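PDB 7JQP: encapsidation protein from Lactococcus phage asccphi28, which probably serves as the ATPase of the phage DNA packaging motor, a P-loop protein of ASCE fold that drives viral genome translocation. Local coordinates for residues A[46-51]-A[137-142]; A[141-146]-A[180-185]; A[271-276]-A[333-338]; A[282-287]-A[295-300]. One frame throughout, in Å; residues are numbered along the deposited sequence.

Interaction 1 of 4, residues A[46-51]-A[137-142]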
# COMPACT_ATOMS: atom_id res chain seq x y z
N PHE A 46 7.36 35.93 -13.52
CA PHE A 46 8.10 37.18 -13.40
C PHE A 46 7.70 38.07 -12.23
O PHE A 46 8.40 39.06 -11.98
CB PHE A 46 7.96 38.00 -14.69
CG PHE A 46 8.12 37.19 -15.94
CD1 PHE A 46 9.35 36.67 -16.30
CD2 PHE A 46 7.03 36.92 -16.75
CE1 PHE A 46 9.50 35.92 -17.45
CE2 PHE A 46 7.17 36.17 -17.90
CZ PHE A 46 8.41 35.67 -18.25
N ASN A 47 6.61 37.78 -11.51
CA ASN A 47 6.19 38.61 -10.39
C ASN A 47 6.53 38.02 -9.03
O ASN A 47 6.08 38.54 -8.01
CB ASN A 47 4.68 38.88 -10.48
CG ASN A 47 4.32 39.81 -11.62
OD1 ASN A 47 5.17 40.52 -12.16
ND2 ASN A 47 3.04 39.82 -11.99
N ASN A 48 7.32 36.95 -8.99
CA ASN A 48 7.83 36.40 -7.73
C ASN A 48 6.69 35.97 -6.81
O ASN A 48 6.75 36.16 -5.59
CB ASN A 48 8.74 37.41 -7.02
CG ASN A 48 10.08 36.82 -6.63
OD1 ASN A 48 10.98 36.70 -7.47
ND2 ASN A 48 10.22 36.45 -5.37
N VAL A 49 5.65 35.38 -7.38
CA VAL A 49 4.52 34.87 -6.62
C VAL A 49 4.35 33.40 -6.95
O VAL A 49 4.48 32.99 -8.10
CB VAL A 49 3.23 35.67 -6.92
CG1 VAL A 49 3.25 37.00 -6.19
CG2 VAL A 49 3.07 35.89 -8.42
N SER A 50 4.02 32.62 -5.93
CA SER A 50 3.83 31.18 -6.09
C SER A 50 2.35 30.87 -6.23
O SER A 50 1.48 31.73 -6.08
CB SER A 50 4.43 30.43 -4.90
OG SER A 50 5.79 30.76 -4.71
N MSE A 51 2.07 29.62 -6.54
CA MSE A 51 0.70 29.15 -6.70
C MSE A 51 0.53 27.87 -5.90
O MSE A 51 1.49 27.14 -5.67
CB MSE A 51 0.37 28.90 -8.17
CG MSE A 51 -1.03 28.39 -8.42
SE MSE A 51 -1.18 27.56 -10.19
CE MSE A 51 -3.09 27.78 -10.48
N TYR A 137 4.28 29.24 3.43
CA TYR A 137 4.24 29.43 1.98
C TYR A 137 4.50 30.90 1.69
O TYR A 137 3.57 31.72 1.76
CB TYR A 137 2.91 28.99 1.38
CG TYR A 137 2.54 27.57 1.74
CD1 TYR A 137 3.03 26.50 1.00
CD2 TYR A 137 1.70 27.30 2.81
CE1 TYR A 137 2.69 25.20 1.32
CE2 TYR A 137 1.36 26.00 3.13
CZ TYR A 137 1.86 24.96 2.39
OH TYR A 137 1.52 23.66 2.71
N PRO A 138 5.74 31.30 1.38
CA PRO A 138 6.08 32.73 1.44
C PRO A 138 5.25 33.65 0.55
O PRO A 138 4.68 34.63 1.07
CB PRO A 138 7.57 32.75 1.04
CG PRO A 138 8.07 31.37 1.37
CD PRO A 138 6.91 30.46 1.07
N ASP A 139 5.18 33.42 -0.76
CA ASP A 139 4.61 34.40 -1.68
C ASP A 139 3.50 33.82 -2.56
O ASP A 139 3.54 33.92 -3.79
CB ASP A 139 5.71 35.04 -2.53
CG ASP A 139 6.78 35.70 -1.68
OD1 ASP A 139 6.45 36.23 -0.59
OD2 ASP A 139 7.96 35.70 -2.09
N VAL A 140 2.53 33.14 -1.96
CA VAL A 140 1.42 32.56 -2.71
C VAL A 140 0.38 33.63 -3.02
O VAL A 140 -0.15 34.28 -2.10
CB VAL A 140 0.80 31.39 -1.93
CG1 VAL A 140 -0.27 30.70 -2.77
CG2 VAL A 140 1.87 30.41 -1.50
N LYS A 141 0.06 33.80 -4.30
CA LYS A 141 -0.95 34.76 -4.73
C LYS A 141 -2.20 34.09 -5.30
O LYS A 141 -3.26 34.72 -5.33
CB LYS A 141 -0.38 35.70 -5.81
CG LYS A 141 -1.38 36.74 -6.33
CD LYS A 141 -0.83 37.51 -7.53
CE LYS A 141 -1.77 38.63 -7.96
NZ LYS A 141 -1.35 39.26 -9.24
N TYR A 142 -2.10 32.83 -5.73
CA TYR A 142 -3.21 32.12 -6.34
C TYR A 142 -3.43 30.81 -5.62
O TYR A 142 -2.46 30.09 -5.33
CB TYR A 142 -2.95 31.85 -7.83
CG TYR A 142 -2.82 33.07 -8.71
CD1 TYR A 142 -3.93 33.64 -9.31
CD2 TYR A 142 -1.58 33.65 -8.95
CE1 TYR A 142 -3.81 34.75 -10.13
CE2 TYR A 142 -1.45 34.76 -9.75
CZ TYR A 142 -2.57 35.31 -10.34
OH TYR A 142 -2.43 36.42 -11.14
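Met51, a selenomethionine, lies beside Tyr142 on one face of a parallel strand pair and reaches it with the first part of its side chain. Its CB is 4.2 Å from Tyr142 O, and CG is 3.8 Å from Tyr142 O and 4.0 Å from Tyr142 CB. CG stands anti to the backbone N (chi1 179°) and the rest of the chain is extended, which carries SE and CE past Tyr142, CE reaching CG2 of Val144 on strand 140-145; the side chain also touches Thr37 and Leu44 of helix 32-46 and Phe69. The register shifts beneath it: Ser50 pairs with Val140, but Met51 pairs with Tyr142, leaving Lys141 as the additional residue of a beta bulge. Lys141 N donates to Ser50 O at 3.1 Å, and Ser50 N donates to Asp139 O. Val49 CB packs 3.8 Å from Lys141 CB, beyond which the lysine leads away to its salt bridge with Asp43. At the loop end Asp139 CB is 3.4 Å from Asn48 O. The contact joins strands 50-55 and 140-145 at their N-terminal ends: helix 32-46 packs on Met51 and Tyr142, helix 164-175 touches Val140 on the other face, and strand 118-125 flanks strand 50-55, its Cys119 O bonded to Ser50 OG.

Interaction 2 of 4, residues A[141-146]-A[180-185]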
# COMPACT_ATOMS: atom_id res chain seq x y z
N LYS A 141 0.06 33.80 -4.30
CA LYS A 141 -0.95 34.76 -4.73
C LYS A 141 -2.20 34.09 -5.30
O LYS A 141 -3.26 34.72 -5.33
CB LYS A 141 -0.38 35.70 -5.81
CG LYS A 141 -1.38 36.74 -6.33
CD LYS A 141 -0.83 37.51 -7.53
CE LYS A 141 -1.77 38.63 -7.96
NZ LYS A 141 -1.35 39.26 -9.24
N TYR A 142 -2.10 32.83 -5.73
CA TYR A 142 -3.21 32.12 -6.34
C TYR A 142 -3.43 30.81 -5.62
O TYR A 142 -2.46 30.09 -5.33
CB TYR A 142 -2.95 31.85 -7.83
CG TYR A 142 -2.82 33.07 -8.71
CD1 TYR A 142 -3.93 33.64 -9.31
CD2 TYR A 142 -1.58 33.65 -8.95
CE1 TYR A 142 -3.81 34.75 -10.13
CE2 TYR A 142 -1.45 34.76 -9.75
CZ TYR A 142 -2.57 35.31 -10.34
OH TYR A 142 -2.43 36.42 -11.14
N LEU A 143 -4.68 30.49 -5.32
CA LEU A 143 -5.07 29.20 -4.77
C LEU A 143 -6.20 28.65 -5.63
O LEU A 143 -7.24 29.31 -5.78
CB LEU A 143 -5.51 29.32 -3.31
CG LEU A 143 -6.02 28.03 -2.67
CD1 LEU A 143 -5.14 26.84 -3.00
CD2 LEU A 143 -6.12 28.21 -1.16
N VAL A 144 -5.99 27.48 -6.21
CA VAL A 144 -6.97 26.86 -7.11
C VAL A 144 -7.42 25.54 -6.49
O VAL A 144 -6.61 24.63 -6.28
CB VAL A 144 -6.40 26.64 -8.52
CG1 VAL A 144 -7.44 25.99 -9.41
CG2 VAL A 144 -5.94 27.96 -9.10
N PHE A 145 -8.71 25.43 -6.22
CA PHE A 145 -9.34 24.23 -5.68
C PHE A 145 -10.11 23.60 -6.84
O PHE A 145 -11.25 23.97 -7.12
CB PHE A 145 -10.26 24.58 -4.51
CG PHE A 145 -10.64 23.40 -3.65
CD1 PHE A 145 -10.56 22.11 -4.13
CD2 PHE A 145 -11.09 23.61 -2.36
CE1 PHE A 145 -10.92 21.04 -3.33
CE2 PHE A 145 -11.45 22.54 -1.56
CZ PHE A 145 -11.37 21.26 -2.04
N ASP A 146 -9.46 22.67 -7.54
CA ASP A 146 -10.06 22.04 -8.70
C ASP A 146 -10.96 20.89 -8.26
O ASP A 146 -10.74 20.26 -7.22
CB ASP A 146 -8.97 21.53 -9.65
CG ASP A 146 -9.47 21.38 -11.07
OD1 ASP A 146 -10.68 21.59 -11.32
OD2 ASP A 146 -8.64 21.07 -11.96
N GLU A 180 -2.96 41.19 1.13
CA GLU A 180 -4.17 41.73 0.53
C GLU A 180 -4.37 41.18 -0.88
O GLU A 180 -5.50 40.94 -1.31
CB GLU A 180 -4.10 43.26 0.51
CG GLU A 180 -5.35 43.94 -0.04
CD GLU A 180 -5.16 45.43 -0.24
OE1 GLU A 180 -4.00 45.89 -0.22
OE2 GLU A 180 -6.17 46.14 -0.42
N ASP A 181 -3.27 40.96 -1.61
CA ASP A 181 -3.33 40.51 -3.00
C ASP A 181 -3.32 38.98 -3.00
O ASP A 181 -2.27 38.34 -3.03
CB ASP A 181 -2.16 41.08 -3.80
CG ASP A 181 -2.44 41.09 -5.29
OD1 ASP A 181 -3.60 40.89 -5.69
OD2 ASP A 181 -1.48 41.31 -6.07
N PHE A 182 -4.51 38.40 -2.96
CA PHE A 182 -4.68 36.95 -2.95
C PHE A 182 -5.91 36.61 -3.79
O PHE A 182 -6.88 37.37 -3.83
CB PHE A 182 -4.83 36.43 -1.51
CG PHE A 182 -4.66 34.95 -1.37
CD1 PHE A 182 -3.40 34.40 -1.18
CD2 PHE A 182 -5.76 34.11 -1.40
CE1 PHE A 182 -3.24 33.04 -1.03
CE2 PHE A 182 -5.60 32.74 -1.26
CZ PHE A 182 -4.34 32.21 -1.07
N TYR A 183 -5.86 35.47 -4.46
CA TYR A 183 -6.95 35.02 -5.31
C TYR A 183 -7.25 33.55 -5.03
O TYR A 183 -6.33 32.74 -4.87
CB TYR A 183 -6.64 35.22 -6.79
CG TYR A 183 -6.75 36.65 -7.25
CD1 TYR A 183 -5.68 37.53 -7.13
CD2 TYR A 183 -7.93 37.14 -7.80
CE1 TYR A 183 -5.78 38.85 -7.54
CE2 TYR A 183 -8.04 38.45 -8.22
CZ TYR A 183 -6.96 39.30 -8.09
OH TYR A 183 -7.06 40.61 -8.50
N LEU A 184 -8.53 33.22 -4.98
CA LEU A 184 -9.00 31.85 -4.78
C LEU A 184 -9.91 31.46 -5.92
O LEU A 184 -10.86 32.18 -6.24
CB LEU A 184 -9.73 31.71 -3.44
CG LEU A 184 -10.51 30.40 -3.23
CD1 LEU A 184 -9.58 29.20 -3.27
CD2 LEU A 184 -11.28 30.43 -1.92
N PHE A 185 -9.62 30.31 -6.54
CA PHE A 185 -10.42 29.80 -7.65
C PHE A 185 -10.98 28.44 -7.25
O PHE A 185 -10.22 27.53 -6.90
CB PHE A 185 -9.59 29.68 -8.92
CG PHE A 185 -9.40 30.99 -9.65
CD1 PHE A 185 -8.36 31.84 -9.30
CD2 PHE A 185 -10.25 31.36 -10.67
CE1 PHE A 185 -8.18 33.04 -9.96
CE2 PHE A 185 -10.08 32.56 -11.33
CZ PHE A 185 -9.04 33.40 -10.98
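Lys141, Phe185 and Leu143 lose the most surface where segment 141-146 runs alongside 180-185, the strand axes only 16° apart. The extended chain of Lys141 passes across Asp181 at a slant: CG is 3.8 Å from Asp181 O and CE 3.3 Å from Asp181 OD2. Its NZ forms just a long salt bridge with that carboxylate, since its stronger partner is Asp43, while Asp181 OD1 is held by Arg20. Phe185 CB lies 4.0 Å from Val144 CG2, and Leu143 O approaches the edge of its ring. On the face it shares with Tyr142, the Tyr142 and Tyr183 rings are near parallel but slid apart, barely overlapping. Leu143 points to the other face, with CB 3.8 Å from Phe182 CZ and CG 3.8 Å from Leu184 CD1. Four backbone hydrogen bonds knit the ladder, from Tyr183 N to Lys141 O through to Phe145 N to Phe185 O, the last at 2.7 Å. Phe238 of a second subunit meets the Phe182 ring edge-to-face. Strand 140-145, helix 164-175 and strand 183-188 form a beta-alpha-beta unit of the ASCE core, and the apolar strand running into Asp146 is consistent with a Walker B motif.

Interaction 3 of 4, residues A[271-276]-A[333-338]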
# COMPACT_ATOMS: atom_id res chain seq x y z
N PRO A 271 -41.27 22.87 17.69
CA PRO A 271 -40.36 21.77 17.38
C PRO A 271 -40.18 20.80 18.54
O PRO A 271 -40.38 21.13 19.71
CB PRO A 271 -39.04 22.50 17.07
CG PRO A 271 -39.10 23.69 17.99
CD PRO A 271 -40.55 24.15 17.88
N LYS A 272 -39.79 19.58 18.17
CA LYS A 272 -39.55 18.53 19.16
C LYS A 272 -38.31 18.83 19.99
O LYS A 272 -38.30 18.62 21.21
CB LYS A 272 -39.41 17.19 18.46
CG LYS A 272 -39.70 15.97 19.32
CD LYS A 272 -39.47 14.69 18.51
CE LYS A 272 -39.88 13.45 19.28
NZ LYS A 272 -40.26 12.34 18.36
N LEU A 273 -37.25 19.33 19.35
CA LEU A 273 -36.01 19.63 20.04
C LEU A 273 -35.38 20.87 19.41
O LEU A 273 -35.70 21.25 18.28
CB LEU A 273 -35.03 18.44 19.99
CG LEU A 273 -34.71 17.82 18.63
CD1 LEU A 273 -33.82 18.70 17.78
CD2 LEU A 273 -34.06 16.45 18.83
N LEU A 274 -34.48 21.49 20.17
CA LEU A 274 -33.80 22.70 19.74
C LEU A 274 -32.30 22.56 19.98
O LEU A 274 -31.89 21.94 20.97
CB LEU A 274 -34.32 23.94 20.48
CG LEU A 274 -35.76 24.35 20.21
CD1 LEU A 274 -36.32 25.13 21.40
CD2 LEU A 274 -35.85 25.19 18.95
N VAL A 275 -31.51 23.12 19.08
CA VAL A 275 -30.07 23.24 19.25
C VAL A 275 -29.69 24.69 18.99
O VAL A 275 -30.12 25.27 17.98
CB VAL A 275 -29.30 22.29 18.31
CG1 VAL A 275 -29.50 22.68 16.86
CG2 VAL A 275 -27.81 22.27 18.66
N LYS A 276 -28.93 25.28 19.90
CA LYS A 276 -28.51 26.68 19.77
C LYS A 276 -27.23 26.71 18.95
O LYS A 276 -26.19 26.20 19.39
CB LYS A 276 -28.31 27.33 21.13
CG LYS A 276 -27.83 28.78 21.03
CD LYS A 276 -27.82 29.50 22.37
CE LYS A 276 -26.86 28.87 23.37
NZ LYS A 276 -26.85 29.63 24.65
N LYS A 333 -25.90 9.70 19.13
CA LYS A 333 -27.04 8.87 19.48
C LYS A 333 -28.34 9.42 18.87
O LYS A 333 -29.12 8.66 18.30
CB LYS A 333 -27.15 8.79 21.01
CG LYS A 333 -28.13 7.73 21.52
CD LYS A 333 -27.89 7.41 22.99
CE LYS A 333 -28.96 6.50 23.56
NZ LYS A 333 -28.83 5.09 23.09
N LYS A 334 -28.54 10.74 18.89
CA LYS A 334 -29.78 11.35 18.40
C LYS A 334 -29.66 12.01 17.03
O LYS A 334 -30.55 11.84 16.19
CB LYS A 334 -30.29 12.38 19.41
CG LYS A 334 -29.37 13.58 19.53
CD LYS A 334 -30.01 14.65 20.34
CE LYS A 334 -30.30 14.16 21.74
NZ LYS A 334 -30.56 15.27 22.53
N PHE A 335 -28.57 12.75 16.76
CA PHE A 335 -28.51 13.50 15.51
C PHE A 335 -28.01 12.65 14.36
O PHE A 335 -27.99 13.14 13.22
CB PHE A 335 -27.58 14.73 15.66
CG PHE A 335 -28.21 15.89 16.39
CD1 PHE A 335 -29.27 16.59 15.84
CD2 PHE A 335 -27.74 16.26 17.64
CE1 PHE A 335 -29.86 17.65 16.52
CE2 PHE A 335 -28.32 17.31 18.32
CZ PHE A 335 -29.38 18.00 17.77
N LYS A 336 -27.66 11.39 14.59
CA LYS A 336 -27.23 10.53 13.49
C LYS A 336 -28.37 10.31 12.51
O LYS A 336 -28.20 10.44 11.29
CB LYS A 336 -26.71 9.20 14.02
CG LYS A 336 -26.14 8.29 12.93
CD LYS A 336 -25.92 6.87 13.45
CE LYS A 336 -25.66 5.91 12.30
NZ LYS A 336 -25.68 4.49 12.74
N THR A 337 -29.55 9.97 13.02
CA THR A 337 -30.70 9.76 12.15
C THR A 337 -31.11 11.06 11.46
O THR A 337 -31.45 11.06 10.27
CB THR A 337 -31.88 9.19 12.94
OG1 THR A 337 -32.27 10.12 13.95
CG2 THR A 337 -31.49 7.87 13.60
N TYR A 338 -31.09 12.17 12.20
CA TYR A 338 -31.48 13.45 11.62
C TYR A 338 -30.51 13.89 10.52
O TYR A 338 -30.94 14.43 9.49
CB TYR A 338 -31.56 14.51 12.72
CG TYR A 338 -32.78 14.36 13.61
CD1 TYR A 338 -34.05 14.29 13.07
CD2 TYR A 338 -32.64 14.28 14.99
CE1 TYR A 338 -35.17 14.15 13.88
CE2 TYR A 338 -33.75 14.15 15.81
CZ TYR A 338 -35.01 14.08 15.24
OH TYR A 338 -36.12 13.94 16.05
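Apolar packing of a helix across a sheet joins Leu273 and Val275 of strand 273-277 to Phe335 and Tyr338 of helix 328-343. The short axes run nearly perpendicular, at 98°, and approach to 12.3 Å, a spacing bridged by side chains alone. Leu273 is central because its two methyls divide between the aromatic rings: CD2 is 3.8 Å from Tyr338 CE2, and CD1 is 4.3 Å from Phe335 CE1. Its CG sits between the backbone N and the carbonyl carbon (chi1 53°), a position that turns the branch toward the helix. Both methyls meet the rings obliquely, and the leucine and Tyr338 side chains come from opposite directions. Farther along the strand, Val275 CB is 4.3 Å from Phe335 CZ, whereas Leu274 points to the other side of the sheet, onto Val311. At the margin Lys272 CD passes 4.2 Å from Tyr338 OH. No hydrogen bond links the two segments, and they bury 211 Å² in all. The contact therefore rests on dispersion and on removing hydrocarbon from water, while the polar ends at its margin are satisfied from the neighbouring strand 280-288: Lys272 NZ and Tyr338 OH each bind a different oxygen of Glu286, which ties the strand and helix together indirectly.

Interaction 4 of 4, residues A[282-287]-A[295-300]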
# COMPACT_ATOMS: atom_id res chain seq x y z
N LEU A 282 -31.92 26.19 16.16
CA LEU A 282 -32.39 25.31 15.11
C LEU A 282 -33.32 24.27 15.73
O LEU A 282 -32.98 23.66 16.75
CB LEU A 282 -31.23 24.61 14.41
CG LEU A 282 -30.21 25.48 13.68
CD1 LEU A 282 -29.06 24.61 13.20
CD2 LEU A 282 -30.85 26.22 12.53
N GLY A 283 -34.48 24.08 15.12
CA GLY A 283 -35.46 23.16 15.65
C GLY A 283 -35.89 22.15 14.60
O GLY A 283 -35.94 22.45 13.40
N ILE A 284 -36.19 20.95 15.07
CA ILE A 284 -36.71 19.87 14.24
C ILE A 284 -38.12 19.56 14.72
O ILE A 284 -38.33 19.28 15.90
CB ILE A 284 -35.82 18.62 14.29
CG1 ILE A 284 -34.47 18.91 13.62
CG2 ILE A 284 -36.53 17.45 13.62
CD1 ILE A 284 -33.49 17.75 13.67
N ALA A 285 -39.08 19.59 13.80
CA ALA A 285 -40.48 19.35 14.12
C ALA A 285 -40.93 18.07 13.45
O ALA A 285 -40.70 17.86 12.26
CB ALA A 285 -41.36 20.52 13.66
N GLU A 286 -41.57 17.20 14.23
CA GLU A 286 -42.09 15.93 13.74
C GLU A 286 -43.61 15.98 13.78
O GLU A 286 -44.21 16.27 14.82
CB GLU A 286 -41.57 14.77 14.59
CG GLU A 286 -40.08 14.49 14.36
CD GLU A 286 -39.59 13.30 15.17
OE1 GLU A 286 -40.33 12.83 16.05
OE2 GLU A 286 -38.46 12.84 14.91
N ARG A 287 -44.23 15.70 12.63
CA ARG A 287 -45.68 15.72 12.47
C ARG A 287 -46.21 14.33 12.18
O ARG A 287 -45.81 13.70 11.19
CB ARG A 287 -46.07 16.70 11.36
CG ARG A 287 -47.44 16.43 10.75
CD ARG A 287 -47.93 17.60 9.94
NE ARG A 287 -48.75 17.17 8.80
CZ ARG A 287 -49.93 17.68 8.46
NH1 ARG A 287 -50.51 18.62 9.19
NH2 ARG A 287 -50.54 17.21 7.38
N TYR A 295 -41.20 15.23 8.72
CA TYR A 295 -40.11 16.01 9.31
C TYR A 295 -40.07 17.42 8.74
O TYR A 295 -40.13 17.60 7.52
CB TYR A 295 -38.78 15.29 9.07
CG TYR A 295 -38.76 13.89 9.65
CD1 TYR A 295 -38.38 13.68 10.97
CD2 TYR A 295 -39.12 12.79 8.89
CE1 TYR A 295 -38.36 12.40 11.51
CE2 TYR A 295 -39.10 11.51 9.42
CZ TYR A 295 -38.72 11.33 10.73
OH TYR A 295 -38.70 10.06 11.26
N TYR A 296 -39.93 18.41 9.62
CA TYR A 296 -39.74 19.79 9.22
C TYR A 296 -38.53 20.36 9.96
O TYR A 296 -38.43 20.22 11.18
CB TYR A 296 -40.96 20.66 9.52
CG TYR A 296 -42.21 20.29 8.77
CD1 TYR A 296 -42.92 19.14 9.08
CD2 TYR A 296 -42.68 21.09 7.73
CE1 TYR A 296 -44.07 18.81 8.40
CE2 TYR A 296 -43.83 20.76 7.04
CZ TYR A 296 -44.52 19.62 7.38
OH TYR A 296 -45.66 19.28 6.69
N TYR A 297 -37.63 20.99 9.22
CA TYR A 297 -36.43 21.61 9.77
C TYR A 297 -36.64 23.12 9.77
O TYR A 297 -36.87 23.72 8.72
CB TYR A 297 -35.20 21.23 8.95
CG TYR A 297 -34.69 19.83 9.23
CD1 TYR A 297 -35.57 18.77 9.36
CD2 TYR A 297 -33.33 19.58 9.35
CE1 TYR A 297 -35.10 17.49 9.62
CE2 TYR A 297 -32.86 18.31 9.60
CZ TYR A 297 -33.75 17.27 9.73
OH TYR A 297 -33.29 15.99 9.99
N GLN A 298 -36.56 23.73 10.96
CA GLN A 298 -36.90 25.13 11.12
C GLN A 298 -35.80 25.86 11.88
O GLN A 298 -34.97 25.25 12.57
CB GLN A 298 -38.24 25.31 11.87
CG GLN A 298 -39.31 24.29 11.53
CD GLN A 298 -40.34 24.13 12.64
OE1 GLN A 298 -40.03 24.30 13.82
NE2 GLN A 298 -41.57 23.81 12.26
N VAL A 299 -35.82 27.18 11.75
CA VAL A 299 -34.89 28.07 12.44
C VAL A 299 -35.69 29.12 13.19
O VAL A 299 -36.62 29.72 12.63
CB VAL A 299 -33.92 28.76 11.44
CG1 VAL A 299 -32.88 29.57 12.19
CG2 VAL A 299 -33.28 27.71 10.54
N TYR A 300 -35.36 29.33 14.46
CA TYR A 300 -36.02 30.31 15.31
C TYR A 300 -34.99 31.34 15.78
O TYR A 300 -33.96 30.97 16.36
CB TYR A 300 -36.70 29.64 16.50
CG TYR A 300 -37.82 28.71 16.11
CD1 TYR A 300 -37.57 27.36 15.87
CD2 TYR A 300 -39.12 29.17 15.99
CE1 TYR A 300 -38.59 26.50 15.51
CE2 TYR A 300 -40.15 28.32 15.63
CZ TYR A 300 -39.88 26.98 15.39
OH TYR A 300 -40.90 26.13 15.03
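Ile284 lies over one face of the Tyr297 ring, with CG1 4.2 Å from the centroid and only 5° off the ring normal, a clear CH-pi contact. Its CD1 continues over that face to 4.0 Å from Tyr297 CZ; CG1 is set there by being anti to the carbonyl carbon (chi1 -67°). Beside them Leu282 and Val299 lie parallel, and Leu282 CD2 is 3.5 Å from Val299 CG2. Trp358 of helix 352-365 touches Leu282, Ile284 and Tyr297, closing over this apolar row. The two strands form an antiparallel beta hairpin, in which Gly283 with Gln298 and Ala285 with Tyr296 are hydrogen-bonded pairs, each joined by two 2.8 Å bonds, and the residues of the apolar row form non-hydrogen-bonded pairs. On the opposite face Ala285 CB is 3.6 Å from Gln298 NE2, and Tyr296 stacks on Tyr267. Toward the polar end, Glu286 extends alongside Tyr295, its OE2 approaching the ring edge 3.4 Å from CE1, with carboxylate and ring planes 83° apart. The carboxylate's polar partners are Lys272 and Tyr338, so its place beside the Tyr295 ring is packing, not a hydrogen bond. Farthest out, Arg287 CB rests 4.1 Å from Tyr296 CE1, while Arg287 NE and Tyr296 OH both turn to Glu294, in a long ion pair and a weak hydrogen bond.

In the fold
The four contacts fall into two pairs on opposite sides of the chain's centre. Interactions 1 and 2, centres 10 Å apart, share Lys141 and Tyr142, so strand 140-145 is held between strands 50-55 and 183-188 of the large sheet. Met51 and Val144 each lie near, without touching, a probable Walker A P-loop, placing this pair beside the presumed nucleotide site. Interactions 3 and 4, centres 9 Å apart, meet in the smaller sheet, where the Lys272 backbone N probably donates to Ile284 O and Tyr338 packs on Ile284. The nearest atoms of interactions 2 and 4 are still about 23 Å apart, so the two sheets make no direct contact through these segments.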